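Local coordinates for protein haloacid dehalogenase-like hydrolase (Bacteroides thetaiotaomicron, PDB 2RBK) that probably acts as a magnesium-dependent phosphatase of the haloacid dehalogenase superfamily and here holds a vanadate-like group at its active site, at residues V14-H19 against R173-F178; C73-E78 against I196-I201; Q87-A92 against P167-G172; A239-A244 against M255-I260. All coordinates share one frame; numbering follows the deposited sequence.

Contact 1 (V14-H19 against R173-F178). With VN4 (oxido(dioxo)vanadium), chain C.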
loop_
_atom_site.group_PDB
_atom_site.type_symbol
_atom_site.label_atom_id
_atom_site.label_comp_id
_atom_site.label_asym_id
_atom_site.label_seq_id
_atom_site.Cartn_x
_atom_site.Cartn_y
_atom_site.Cartn_z
ATOM N N VAL A 14 9.036 -1.334 -6.873
ATOM C CA VAL A 14 9.088 -0.471 -8.064
ATOM C C VAL A 14 9.740 0.840 -7.710
ATOM O O VAL A 14 9.296 1.559 -6.819
ATOM C CB VAL A 14 7.662 -0.247 -8.624
ATOM C CG1 VAL A 14 7.730 0.699 -9.873
ATOM C CG2 VAL A 14 6.992 -1.506 -8.993
ATOM N N SER A 15 10.822 1.169 -8.442
ATOM C CA SER A 15 11.547 2.392 -8.233
ATOM C C SER A 15 10.752 3.623 -8.614
ATOM O O SER A 15 10.201 3.665 -9.716
ATOM C CB SER A 15 12.801 2.326 -9.090
ATOM O OG SER A 15 13.467 3.582 -9.081
ATOM N N PHE A 16 10.756 4.667 -7.801
ATOM C CA PHE A 16 10.126 5.925 -8.156
ATOM C C PHE A 16 10.947 6.621 -9.230
ATOM O O PHE A 16 10.418 7.434 -9.981
ATOM C CB PHE A 16 10.008 6.848 -6.951
ATOM C CG PHE A 16 8.893 6.531 -6.018
ATOM C CD1 PHE A 16 7.586 6.726 -6.367
ATOM C CD2 PHE A 16 9.125 6.020 -4.724
ATOM C CE1 PHE A 16 6.537 6.459 -5.473
ATOM C CE2 PHE A 16 8.069 5.798 -3.909
ATOM C CZ PHE A 16 6.762 5.971 -4.211
ATOM N N GLU A 17 12.237 6.343 -9.267
ATOM C CA GLU A 17 13.127 7.061 -10.217
ATOM C C GLU A 17 13.065 6.438 -11.596
ATOM O O GLU A 17 13.050 7.186 -12.587
ATOM C CB GLU A 17 14.501 7.169 -9.542
ATOM C CG GLU A 17 14.532 7.989 -8.243
ATOM C CD GLU A 17 14.090 7.363 -6.942
ATOM O OE1 GLU A 17 14.089 6.119 -6.694
ATOM O OE2 GLU A 17 13.676 8.180 -6.065
ATOM N N THR A 18 12.978 5.107 -11.697
ATOM C CA THR A 18 12.910 4.468 -12.977
ATOM C C THR A 18 11.511 4.006 -13.336
ATOM O O THR A 18 11.220 3.678 -14.481
ATOM C CB THR A 18 13.812 3.234 -13.060
ATOM O OG1 THR A 18 13.247 2.226 -12.226
ATOM C CG2 THR A 18 15.260 3.462 -12.580
ATOM N N HIS A 19 10.593 3.848 -12.409
ATOM C CA HIS A 19 9.284 3.272 -12.585
ATOM C C HIS A 19 9.319 1.791 -12.981
ATOM O O HIS A 19 8.382 1.257 -13.559
ATOM C CB HIS A 19 8.391 4.074 -13.537
ATOM C CG HIS A 19 8.379 5.506 -13.054
ATOM N ND1 HIS A 19 7.792 5.915 -11.872
ATOM C CD2 HIS A 19 8.968 6.603 -13.634
ATOM C CE1 HIS A 19 7.995 7.238 -11.765
ATOM N NE2 HIS A 19 8.705 7.689 -12.821
ATOM N N ARG A 173 0.336 7.535 4.784
ATOM C CA ARG A 173 0.909 8.028 3.487
ATOM C C ARG A 173 2.078 7.146 2.972
ATOM O O ARG A 173 2.945 6.677 3.701
ATOM C CB ARG A 173 1.462 9.425 3.549
ATOM C CG ARG A 173 0.622 10.514 4.105
ATOM C CD ARG A 173 1.102 11.966 4.071
ATOM N NE ARG A 173 0.011 12.766 4.672
ATOM C CZ ARG A 173 -0.649 13.672 4.059
ATOM N NH1 ARG A 173 -0.300 14.024 2.823
ATOM N NH2 ARG A 173 -1.667 14.322 4.629
ATOM N N TRP A 174 2.098 6.937 1.621
ATOM C CA TRP A 174 3.182 6.402 0.868
ATOM C C TRP A 174 3.872 7.325 -0.107
ATOM O O TRP A 174 4.859 7.037 -0.680
ATOM C CB TRP A 174 2.770 5.118 0.135
ATOM C CG TRP A 174 1.580 5.135 -0.765
ATOM C CD1 TRP A 174 0.245 4.978 -0.399
ATOM C CD2 TRP A 174 1.567 5.293 -2.194
ATOM N NE1 TRP A 174 -0.552 5.028 -1.464
ATOM C CE2 TRP A 174 0.201 5.200 -2.592
ATOM C CE3 TRP A 174 2.529 5.469 -3.168
ATOM C CZ2 TRP A 174 -0.244 5.293 -3.914
ATOM C CZ3 TRP A 174 2.121 5.558 -4.485
ATOM C CH2 TRP A 174 0.787 5.466 -4.826
ATOM N N TYR A 175 3.274 8.507 -0.212
ATOM C CA TYR A 175 3.790 9.546 -1.069
ATOM C C TYR A 175 3.427 10.908 -0.448
ATOM O O TYR A 175 2.294 10.928 0.114
ATOM C CB TYR A 175 3.249 9.431 -2.506
ATOM C CG TYR A 175 3.947 10.276 -3.521
ATOM C CD1 TYR A 175 5.151 9.835 -4.081
ATOM C CD2 TYR A 175 3.444 11.506 -3.928
ATOM C CE1 TYR A 175 5.819 10.598 -5.021
ATOM C CE2 TYR A 175 4.099 12.267 -4.852
ATOM C CZ TYR A 175 5.286 11.798 -5.401
ATOM O OH TYR A 175 5.922 12.594 -6.315
ATOM N N PRO A 176 4.217 11.943 -0.472
ATOM C CA PRO A 176 3.816 13.136 0.334
ATOM C C PRO A 176 2.588 13.902 -0.130
ATOM O O PRO A 176 1.893 14.719 0.546
ATOM C CB PRO A 176 5.124 13.973 0.269
ATOM C CG PRO A 176 6.170 13.033 -0.190
ATOM C CD PRO A 176 5.544 12.024 -1.141
ATOM N N ALA A 177 2.135 13.814 -1.394
ATOM C CA ALA A 177 1.062 14.771 -1.672
ATOM C C ALA A 177 -0.366 14.408 -1.296
ATOM O O ALA A 177 -1.356 15.159 -1.488
ATOM C CB ALA A 177 1.098 14.986 -3.190
ATOM N N PHE A 178 -0.553 13.237 -0.713
ATOM C CA PHE A 178 -1.886 12.702 -0.446
ATOM C C PHE A 178 -1.797 11.655 0.634
ATOM O O PHE A 178 -0.704 11.222 0.965
ATOM C CB PHE A 178 -2.411 12.091 -1.722
ATOM C CG PHE A 178 -1.604 10.935 -2.328
ATOM C CD1 PHE A 178 -1.877 9.632 -1.951
ATOM C CD2 PHE A 178 -0.590 11.145 -3.290
ATOM C CE1 PHE A 178 -1.165 8.577 -2.516
ATOM C CE2 PHE A 178 0.123 10.093 -3.862
ATOM C CZ PHE A 178 -0.185 8.804 -3.459
HETATM V V VN4 C . 2.954 1.210 -1.445
HETATM O O1 VN4 C . 2.812 0.123 -2.696
HETATM O O2 VN4 C . 4.218 2.435 -1.459
HETATM O O3 VN4 C . 1.577 1.703 -0.333
HETATM O O HOH W 1 1.692 2.302 -2.759
#
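Phe16, Trp174 and Tyr175 join two loops across the active-site cleft of a HAD-type fold. Residues 14-19 follow strand 4-7 of the core domain. Residues 173-178 run from strand 170-172 into a type I turn, Tyr175 to Phe178, of what is probably the cap domain, as in Cof-type HAD proteins. Phe16 gives up the most surface. Its CE1 lies 3.9 Å from Tyr175 CD1. The two rings cross at an oblique angle, 45° between planes, with centroids 5.8 Å apart. Phe16 CZ also reaches the edge of the Trp174 indole, near its plane, 4.4 Å from Trp174 CE3. Phe128 of helix 119-128 packs on Phe16 as well.

Trp174 belongs to the pocket of the bound vanadium group. Its CG sits between the backbone N and the carbonyl carbon (chi1 55°), which turns one indole face to the ligand. Phe178 CZ covers the opposite face, 3.5 Å from the indole plane. The indole is thus sandwiched between the Phe178 edge and the ligand side, which limits its tilt. Trp174 also packs on Asp10, one of the magnesium ligands. The contact between the two loops is apolar. On the ligand side, the water bound to vanadium stands over the centre of the indole, and Trp174 CB lies 3.4 Å from VN4 O2.

Contact 2 (C73-E78 against I196-I201)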
loop_
_atom_site.group_PDB
_atom_site.type_symbol
_atom_site.label_atom_id
_atom_site.label_comp_id
_atom_site.label_asym_id
_atom_site.label_seq_id
_atom_site.Cartn_x
_atom_site.Cartn_y
_atom_site.Cartn_z
ATOM N N CYS A 73 -8.205 -7.720 1.011
ATOM C CA CYS A 73 -7.187 -8.735 0.937
ATOM C C CYS A 73 -7.714 -9.957 0.210
ATOM O O CYS A 73 -8.856 -10.373 0.477
ATOM C CB CYS A 73 -6.741 -9.132 2.335
ATOM S SG CYS A 73 -6.059 -7.792 3.342
ATOM N N PHE A 74 -6.891 -10.551 -0.667
ATOM C CA PHE A 74 -7.352 -11.699 -1.441
ATOM C C PHE A 74 -6.180 -12.618 -1.779
ATOM O O PHE A 74 -5.032 -12.205 -1.832
ATOM C CB PHE A 74 -8.123 -11.279 -2.694
ATOM C CG PHE A 74 -7.386 -10.317 -3.589
ATOM C CD1 PHE A 74 -6.623 -10.776 -4.675
ATOM C CD2 PHE A 74 -7.451 -8.934 -3.389
ATOM C CE1 PHE A 74 -5.959 -9.865 -5.504
ATOM C CE2 PHE A 74 -6.823 -8.045 -4.227
ATOM C CZ PHE A 74 -6.071 -8.519 -5.304
ATOM N N VAL A 75 -6.536 -13.886 -1.989
ATOM C CA VAL A 75 -5.592 -14.951 -2.307
ATOM C C VAL A 75 -6.191 -15.654 -3.525
ATOM O O VAL A 75 -7.253 -16.260 -3.435
ATOM C CB VAL A 75 -5.410 -15.910 -1.144
ATOM C CG1 VAL A 75 -4.470 -17.081 -1.546
ATOM C CG2 VAL A 75 -4.878 -15.151 0.066
ATOM N N GLY A 76 -5.553 -15.505 -4.670
ATOM C CA GLY A 76 -6.158 -16.010 -5.899
ATOM C C GLY A 76 -7.415 -15.219 -6.166
ATOM O O GLY A 76 -7.416 -14.003 -6.126
ATOM N N GLU A 77 -8.518 -15.901 -6.401
ATOM C CA GLU A 77 -9.792 -15.239 -6.620
ATOM C C GLU A 77 -10.583 -15.063 -5.327
ATOM O O GLU A 77 -11.712 -14.537 -5.358
ATOM C CB GLU A 77 -10.651 -15.991 -7.650
ATOM C CG GLU A 77 -9.965 -16.086 -9.022
ATOM C CD GLU A 77 -9.663 -14.733 -9.656
ATOM O OE1 GLU A 77 -10.574 -13.848 -9.686
ATOM O OE2 GLU A 77 -8.506 -14.523 -10.138
ATOM N N GLU A 78 -10.073 -15.519 -4.193
ATOM C CA GLU A 78 -10.777 -15.542 -2.951
ATOM C C GLU A 78 -10.514 -14.311 -2.103
ATOM O O GLU A 78 -9.387 -14.112 -1.656
ATOM C CB GLU A 78 -10.371 -16.787 -2.175
ATOM C CG GLU A 78 -11.114 -16.971 -0.851
ATOM C CD GLU A 78 -10.713 -18.183 -0.071
ATOM O OE1 GLU A 78 -9.939 -19.048 -0.564
ATOM O OE2 GLU A 78 -11.157 -18.282 1.076
ATOM N N ILE A 196 -1.719 -14.443 7.009
ATOM C CA ILE A 196 -1.090 -15.566 7.692
ATOM C C ILE A 196 -2.176 -16.479 8.303
ATOM O O ILE A 196 -1.926 -17.687 8.370
ATOM C CB ILE A 196 -0.017 -15.134 8.716
ATOM C CG1 ILE A 196 -0.571 -14.443 9.933
ATOM C CG2 ILE A 196 1.067 -14.365 7.988
ATOM C CD1 ILE A 196 0.513 -13.984 10.908
ATOM N N ARG A 197 -3.305 -15.918 8.725
ATOM C CA ARG A 197 -4.467 -16.731 9.193
ATOM C C ARG A 197 -4.838 -17.698 8.105
ATOM O O ARG A 197 -5.090 -18.886 8.352
ATOM C CB ARG A 197 -5.642 -15.792 9.537
ATOM C CG ARG A 197 -6.972 -16.404 9.876
ATOM C CD ARG A 197 -8.146 -15.455 10.023
ATOM N NE ARG A 197 -8.447 -14.745 8.771
ATOM C CZ ARG A 197 -9.025 -15.267 7.744
ATOM N NH1 ARG A 197 -9.406 -16.545 7.797
ATOM N NH2 ARG A 197 -9.253 -14.542 6.623
ATOM N N HIS A 198 -4.918 -17.241 6.838
ATOM C CA HIS A 198 -5.332 -18.108 5.747
ATOM C C HIS A 198 -4.357 -19.250 5.482
ATOM O O HIS A 198 -4.759 -20.376 5.140
ATOM C CB HIS A 198 -5.495 -17.211 4.510
ATOM C CG HIS A 198 -5.973 -17.919 3.316
ATOM N ND1 HIS A 198 -7.304 -18.204 3.119
ATOM C CD2 HIS A 198 -5.327 -18.393 2.211
ATOM C CE1 HIS A 198 -7.423 -18.811 1.965
ATOM N NE2 HIS A 198 -6.260 -18.961 1.387
ATOM N N PHE A 199 -3.059 -18.978 5.612
ATOM C CA PHE A 199 -2.027 -19.937 5.305
ATOM C C PHE A 199 -1.540 -20.731 6.525
ATOM O O PHE A 199 -0.743 -21.633 6.359
ATOM C CB PHE A 199 -0.807 -19.292 4.640
ATOM C CG PHE A 199 -1.052 -18.933 3.188
ATOM C CD1 PHE A 199 -1.610 -17.721 2.794
ATOM C CD2 PHE A 199 -0.716 -19.843 2.211
ATOM C CE1 PHE A 199 -1.823 -17.463 1.455
ATOM C CE2 PHE A 199 -0.961 -19.571 0.852
ATOM C CZ PHE A 199 -1.497 -18.358 0.519
ATOM N N GLY A 200 -1.984 -20.476 7.712
ATOM C CA GLY A 200 -1.475 -21.184 8.896
ATOM C C GLY A 200 -0.045 -20.783 9.266
ATOM O O GLY A 200 0.643 -21.581 9.953
ATOM N N ILE A 201 0.392 -19.632 8.836
ATOM C CA ILE A 201 1.727 -19.112 9.135
ATOM C C ILE A 201 1.677 -18.330 10.427
ATOM O O ILE A 201 0.703 -17.633 10.664
ATOM C CB ILE A 201 2.244 -18.320 7.926
ATOM C CG1 ILE A 201 2.465 -19.258 6.746
ATOM C CG2 ILE A 201 3.485 -17.513 8.244
ATOM C CD1 ILE A 201 2.818 -18.598 5.423
#
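Val75 meets His198 and Phe199 in a contact made mainly by apolar groups. The valine ends strand 72-75, and the two aromatic residues lie in the last turn of helix 188-199. Valine and rings approach from opposite directions. Val75 CG1, anti to the backbone N (chi1 176°), comes within 3.8 Å of Phe199 CZ. The other methyl, Val75 CG2, lies 3.9 Å from His198 CD2. Both approaches are oblique to the ring planes. Both methyls sit against both rings, with Val75 CG1 also 3.9 Å from His198 NE2. Ile80 of strand 78-82 touches both Val75 and His198, and Phe40 meets the Phe199 ring.

Glu78 makes the polar approach. Its extended chain carries the carboxylate to the His198 edge, where Glu78 OE1 lies 3.6 Å from His198 CE1, near the imidazole plane. Carboxylate and ring planes are 80° apart. Glu78 OE1 is 4.2 Å from His198 NE2, too far for a salt bridge, and the charge on the histidine is not known. If the histidine is protonated, the carboxylate would probably stabilise it.

Two backbone bonds close the turn after the strand. Val75 and Glu78 pair through both N-H and O atoms, with Val75 N to Glu78 O at 2.9 Å. This is a type II' turn with Gly76 at its first inner position. Gly200, with positive phi, is the first residue past the helix. A helix packed beside a beta hairpin at the edge of the central sheet matches the layered alpha/beta Rossmann-like core of HAD proteins.

Contact 3 (Q87-A92 against P167-G172)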
loop_
_atom_site.group_PDB
_atom_site.type_symbol
_atom_site.label_atom_id
_atom_site.label_comp_id
_atom_site.label_asym_id
_atom_site.label_seq_id
_atom_site.Cartn_x
_atom_site.Cartn_y
_atom_site.Cartn_z
ATOM N N GLN A 87 -20.203 5.608 6.792
ATOM C CA GLN A 87 -20.684 6.559 5.790
ATOM C C GLN A 87 -20.567 7.994 6.295
ATOM O O GLN A 87 -20.314 8.910 5.491
ATOM C CB GLN A 87 -22.111 6.281 5.415
ATOM C CG GLN A 87 -22.371 6.846 3.993
ATOM C CD GLN A 87 -21.634 6.071 2.955
ATOM O OE1 GLN A 87 -21.392 4.856 3.129
ATOM N NE2 GLN A 87 -21.235 6.677 1.860
ATOM N N GLU A 88 -20.745 8.255 7.578
ATOM C CA GLU A 88 -20.601 9.626 8.058
ATOM C C GLU A 88 -19.219 10.165 7.753
ATOM O O GLU A 88 -19.045 11.383 7.512
ATOM C CB GLU A 88 -20.857 9.670 9.558
ATOM C CG GLU A 88 -22.236 9.666 10.026
ATOM C CD GLU A 88 -22.511 9.862 11.473
ATOM O OE1 GLU A 88 -21.584 10.149 12.270
ATOM O OE2 GLU A 88 -23.686 9.673 11.868
ATOM N N GLU A 89 -18.220 9.321 7.848
ATOM C CA GLU A 89 -16.820 9.759 7.648
ATOM C C GLU A 89 -16.535 9.918 6.165
ATOM O O GLU A 89 -15.774 10.824 5.780
ATOM C CB GLU A 89 -15.900 8.789 8.375
ATOM C CG GLU A 89 -16.169 8.799 9.867
ATOM C CD GLU A 89 -15.208 8.067 10.773
ATOM O OE1 GLU A 89 -14.022 8.205 10.694
ATOM O OE2 GLU A 89 -15.747 7.336 11.649
ATOM N N VAL A 90 -17.123 9.090 5.305
ATOM C CA VAL A 90 -17.042 9.327 3.864
ATOM C C VAL A 90 -17.614 10.698 3.503
ATOM O O VAL A 90 -17.002 11.499 2.804
ATOM C CB VAL A 90 -17.785 8.224 3.070
ATOM C CG1 VAL A 90 -17.802 8.529 1.578
ATOM C CG2 VAL A 90 -17.177 6.858 3.333
ATOM N N LYS A 91 -18.804 10.964 4.027
ATOM C CA LYS A 91 -19.484 12.241 3.731
ATOM C C LYS A 91 -18.687 13.408 4.269
ATOM O O LYS A 91 -18.579 14.441 3.585
ATOM C CB LYS A 91 -20.899 12.250 4.308
ATOM C CG LYS A 91 -21.869 11.264 3.661
ATOM C CD LYS A 91 -23.273 11.337 4.196
ATOM C CE LYS A 91 -24.263 10.365 3.626
ATOM N NZ LYS A 91 -24.357 10.121 2.162
ATOM N N ALA A 92 -18.088 13.267 5.451
ATOM C CA ALA A 92 -17.322 14.381 6.023
ATOM C C ALA A 92 -16.066 14.654 5.248
ATOM O O ALA A 92 -15.692 15.817 5.015
ATOM C CB ALA A 92 -17.015 14.124 7.483
ATOM N N PRO A 167 -13.203 10.353 12.836
ATOM C CA PRO A 167 -12.694 9.929 14.115
ATOM C C PRO A 167 -12.354 8.474 14.299
ATOM O O PRO A 167 -11.672 8.170 15.300
ATOM C CB PRO A 167 -13.812 10.265 15.089
ATOM C CG PRO A 167 -15.042 10.128 14.232
ATOM C CD PRO A 167 -14.606 10.805 12.954
ATOM N N THR A 168 -12.753 7.623 13.400
ATOM C CA THR A 168 -12.444 6.206 13.565
ATOM C C THR A 168 -11.545 5.663 12.473
ATOM O O THR A 168 -11.113 4.539 12.558
ATOM C CB THR A 168 -13.706 5.317 13.707
ATOM O OG1 THR A 168 -14.398 5.248 12.490
ATOM C CG2 THR A 168 -14.615 5.765 14.859
ATOM N N CYS A 169 -11.229 6.412 11.458
ATOM C CA CYS A 169 -10.450 5.927 10.324
ATOM C C CYS A 169 -8.956 5.918 10.633
ATOM O O CYS A 169 -8.424 6.699 11.416
ATOM C CB CYS A 169 -10.687 6.748 9.085
ATOM S SG CYS A 169 -12.283 6.643 8.345
ATOM N N GLU A 170 -8.260 5.062 9.914
ATOM C CA GLU A 170 -6.823 5.069 9.813
ATOM C C GLU A 170 -6.405 5.951 8.670
ATOM O O GLU A 170 -7.096 6.040 7.641
ATOM C CB GLU A 170 -6.323 3.666 9.515
ATOM C CG GLU A 170 -6.714 2.641 10.546
ATOM C CD GLU A 170 -6.349 2.900 11.986
ATOM O OE1 GLU A 170 -5.342 3.561 12.254
ATOM O OE2 GLU A 170 -7.105 2.413 12.881
ATOM N N ILE A 171 -5.275 6.624 8.802
ATOM C CA ILE A 171 -4.748 7.500 7.802
ATOM C C ILE A 171 -3.285 7.196 7.624
ATOM O O ILE A 171 -2.552 7.203 8.629
ATOM C CB ILE A 171 -4.938 8.994 8.128
ATOM C CG1 ILE A 171 -6.342 9.351 8.599
ATOM C CG2 ILE A 171 -4.497 9.746 6.885
ATOM C CD1 ILE A 171 -6.301 10.576 9.485
ATOM N N GLY A 172 -2.862 6.884 6.383
ATOM C CA GLY A 172 -1.457 6.619 6.134
ATOM C C GLY A 172 -0.934 7.308 4.902
ATOM O O GLY A 172 -1.734 7.557 3.999
#
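The helical backbone at Glu89 faces the turn that leads into strand 170-172, with the CA atoms of Glu89 and Pro167 7.7 Å apart. Glu89, in the first turn of helix 87-100, is the only residue of 87-92 that touches the other segment. Its CG is anti to the carbonyl carbon (chi1 -62°), and the chain stays extended beyond CG. This sends the carboxylate out from the helix and into the turn.

Thr168 takes hold of the carboxylate. Its hydroxyl donates to Glu89 OE2, with Thr168 OG1 to Glu89 OE2 at 2.6 Å. The hydroxyl meets OE2 on the syn side, 27° out of the carboxylate plane. The threonine N-H points to the other oxygen, with Thr168 N to Glu89 OE1 at 3.0 Å and an angle of 165° at the hydrogen. The position of OE1 is less certain than that of OE2. The two side chains cross at about a right angle.

Pro167 and Cys169, the sequence neighbours of Thr168, also meet Glu89. The proline ring lies obliquely against the glutamate chain, with Pro167 CD 3.6 Å from Glu89 CD. Cys169 SG comes within 3.3 Å of Glu89 OE1. Ile166 also packs on Glu89, and Val181 of strand 180-182 touches Cys169.

The contact ties helix 87-100 to the two-stranded hairpin 170-172/180-182, probably within the cap domain of a Cof-type HAD protein. It lies away from the metal and ligand sites. The hydroxyl bond grips the buried carboxylate at OE2. If the OE1 bond holds as modelled, the two bonds would limit rotation of the carboxylate and probably favour its ionised form.

Contact 4 (A239-A244 against M255-I260)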
loop_
_atom_site.group_PDB
_atom_site.type_symbol
_atom_site.label_atom_id
_atom_site.label_comp_id
_atom_site.label_asym_id
_atom_site.label_seq_id
_atom_site.Cartn_x
_atom_site.Cartn_y
_atom_site.Cartn_z
ATOM N N ALA A 239 11.931 -0.300 11.421
ATOM C CA ALA A 239 12.478 -1.553 10.907
ATOM C C ALA A 239 13.533 -2.121 11.849
ATOM O O ALA A 239 14.138 -1.482 12.670
ATOM C CB ALA A 239 13.017 -1.318 9.515
ATOM N N ASP A 240 13.764 -3.441 11.672
ATOM C CA ASP A 240 14.874 -4.131 12.324
ATOM C C ASP A 240 16.156 -4.027 11.535
ATOM O O ASP A 240 17.234 -4.158 12.132
ATOM C CB ASP A 240 14.494 -5.595 12.530
ATOM C CG ASP A 240 13.230 -5.757 13.292
ATOM O OD1 ASP A 240 13.194 -5.270 14.458
ATOM O OD2 ASP A 240 12.235 -6.252 12.751
ATOM N N TYR A 241 16.085 -3.813 10.245
ATOM C CA TYR A 241 17.192 -3.849 9.340
ATOM C C TYR A 241 16.986 -2.794 8.251
ATOM O O TYR A 241 15.868 -2.783 7.710
ATOM C CB TYR A 241 17.359 -5.243 8.741
ATOM C CG TYR A 241 18.512 -5.460 7.821
ATOM C CD1 TYR A 241 19.770 -5.730 8.330
ATOM C CD2 TYR A 241 18.373 -5.398 6.467
ATOM C CE1 TYR A 241 20.797 -5.924 7.458
ATOM C CE2 TYR A 241 19.408 -5.620 5.558
ATOM C CZ TYR A 241 20.633 -5.870 6.087
ATOM O OH TYR A 241 21.701 -6.100 5.243
ATOM N N VAL A 242 17.992 -2.035 7.932
ATOM C CA VAL A 242 17.919 -1.069 6.825
ATOM C C VAL A 242 18.794 -1.603 5.710
ATOM O O VAL A 242 20.018 -1.781 5.904
ATOM C CB VAL A 242 18.345 0.329 7.269
ATOM C CG1 VAL A 242 18.278 1.300 6.094
ATOM C CG2 VAL A 242 17.532 0.836 8.447
ATOM N N THR A 243 18.196 -1.889 4.555
ATOM C CA THR A 243 18.949 -2.342 3.422
ATOM C C THR A 243 19.446 -1.199 2.550
ATOM O O THR A 243 19.232 -0.027 2.886
ATOM C CB THR A 243 18.096 -3.410 2.679
ATOM O OG1 THR A 243 18.965 -4.132 1.813
ATOM C CG2 THR A 243 16.889 -2.844 1.950
ATOM N N ALA A 244 20.091 -1.549 1.438
ATOM C CA ALA A 244 20.556 -0.574 0.486
ATOM C C ALA A 244 19.372 0.136 -0.166
ATOM O O ALA A 244 18.219 -0.354 -0.117
ATOM C CB ALA A 244 21.385 -1.269 -0.571
ATOM N N MET A 255 17.444 -9.976 1.352
ATOM C CA MET A 255 17.082 -11.408 1.320
ATOM C C MET A 255 18.292 -12.303 1.507
ATOM O O MET A 255 18.233 -13.336 2.189
ATOM C CB MET A 255 16.247 -11.688 0.098
ATOM C CG MET A 255 14.898 -10.989 0.153
ATOM S SD MET A 255 13.932 -11.063 -1.371
ATOM C CE MET A 255 13.661 -12.823 -1.527
ATOM N N LYS A 256 19.387 -11.928 0.870
ATOM C CA LYS A 256 20.644 -12.675 1.039
ATOM C C LYS A 256 21.140 -12.577 2.495
ATOM O O LYS A 256 21.592 -13.559 3.067
ATOM C CB LYS A 256 21.710 -12.206 0.058
ATOM C CG LYS A 256 21.424 -12.615 -1.362
ATOM C CD LYS A 256 22.374 -11.975 -2.369
ATOM C CE LYS A 256 22.172 -12.503 -3.800
ATOM N NZ LYS A 256 23.260 -11.968 -4.752
ATOM N N HIS A 257 21.092 -11.388 3.063
ATOM C CA HIS A 257 21.557 -11.186 4.430
ATOM C C HIS A 257 20.890 -12.096 5.430
ATOM O O HIS A 257 21.521 -12.611 6.357
ATOM C CB HIS A 257 21.316 -9.712 4.818
ATOM C CG HIS A 257 21.463 -9.490 6.303
ATOM N ND1 HIS A 257 22.699 -9.524 6.927
ATOM C CD2 HIS A 257 20.537 -9.342 7.273
ATOM C CE1 HIS A 257 22.487 -9.341 8.248
ATOM N NE2 HIS A 257 21.207 -9.250 8.458
ATOM N N PHE A 258 19.571 -12.298 5.266
ATOM C CA PHE A 258 18.828 -13.148 6.177
ATOM C C PHE A 258 18.886 -14.632 5.818
ATOM O O PHE A 258 18.404 -15.477 6.556
ATOM C CB PHE A 258 17.380 -12.655 6.308
ATOM C CG PHE A 258 17.268 -11.369 7.058
ATOM C CD1 PHE A 258 16.948 -10.155 6.413
ATOM C CD2 PHE A 258 17.497 -11.342 8.410
ATOM C CE1 PHE A 258 16.893 -8.993 7.138
ATOM C CE2 PHE A 258 17.391 -10.186 9.131
ATOM C CZ PHE A 258 17.105 -9.011 8.498
ATOM N N GLY A 259 19.438 -14.981 4.680
ATOM C CA GLY A 259 19.466 -16.345 4.215
ATOM C C GLY A 259 18.150 -16.812 3.633
ATOM O O GLY A 259 17.913 -18.041 3.532
ATOM N N ILE A 260 17.281 -15.905 3.280
ATOM C CA ILE A 260 16.037 -16.254 2.586
ATOM C C ILE A 260 16.385 -16.949 1.275
ATOM O O ILE A 260 15.736 -17.908 0.849
ATOM C CB ILE A 260 15.152 -15.000 2.347
ATOM C CG1 ILE A 260 14.791 -14.217 3.623
ATOM C CG2 ILE A 260 13.918 -15.350 1.545
ATOM C CD1 ILE A 260 14.021 -15.024 4.614
#
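Tyr241 presents a ring face to both His257 and Phe258, and the two partners meet it differently. The His257 imidazole forms an offset stack with the phenol. The planes are 11° apart and the centroids 4.3 Å apart. Closest are Tyr241 CE1 and His257 CD2, at 3.4 Å, each displaced toward the rim of the other ring. Further out, the phenol oxygen passes over the start of the histidine side chain, with Tyr241 OH 3.6 Å from His257 CG.

Phe258 comes edge-to-face. Its edge points at the Tyr241 face, with planes at 69°. The CE1 and CZ corner does the touching, and Phe258 CZ is 3.8 Å from Tyr241 CB.

The three rings form an aromatic cluster between strand 241-242, an outermost strand of the central HAD-type sheet, and the C-terminal end of helix 250-258. Tyr241 CG is anti to its own N (chi1 -177°), which swings the phenol from the strand toward the helix. Phe258 also packs on Ile224 and Val226 of strand 224-227. His257 and Phe258 touch too: His257 CD2 lies 3.5 Å above the centre of the phenyl face. Gly259, just past the helix, has positive phi in a Schellman motif, with Gly259 N bonded to Lys256 O and a weak bond from Ile260 N to Met255 O.

In the fold
Contacts 2 and 4 both reach the central mixed sheet, at strands 72-75 and 241-242, and their centres are 25 Å apart. Contact 2 packs helix 188-199 there, and contact 4 packs helix 250-258. Contact 3 ties helix 87-100 to the turn before strand 170-172, and contact 1 continues directly from that strand, with centres 24 Å apart. Contact 3 lies within the chain span between the segments of contact 1, while the segments of contacts 1 and 2 alternate. Contact 4 comes last, 36 Å from contact 3 between centres. Contacts 2 and 4 thus belong to the core and contact 3 probably to the cap. Contact 1, at the ligand pocket, probably links the two.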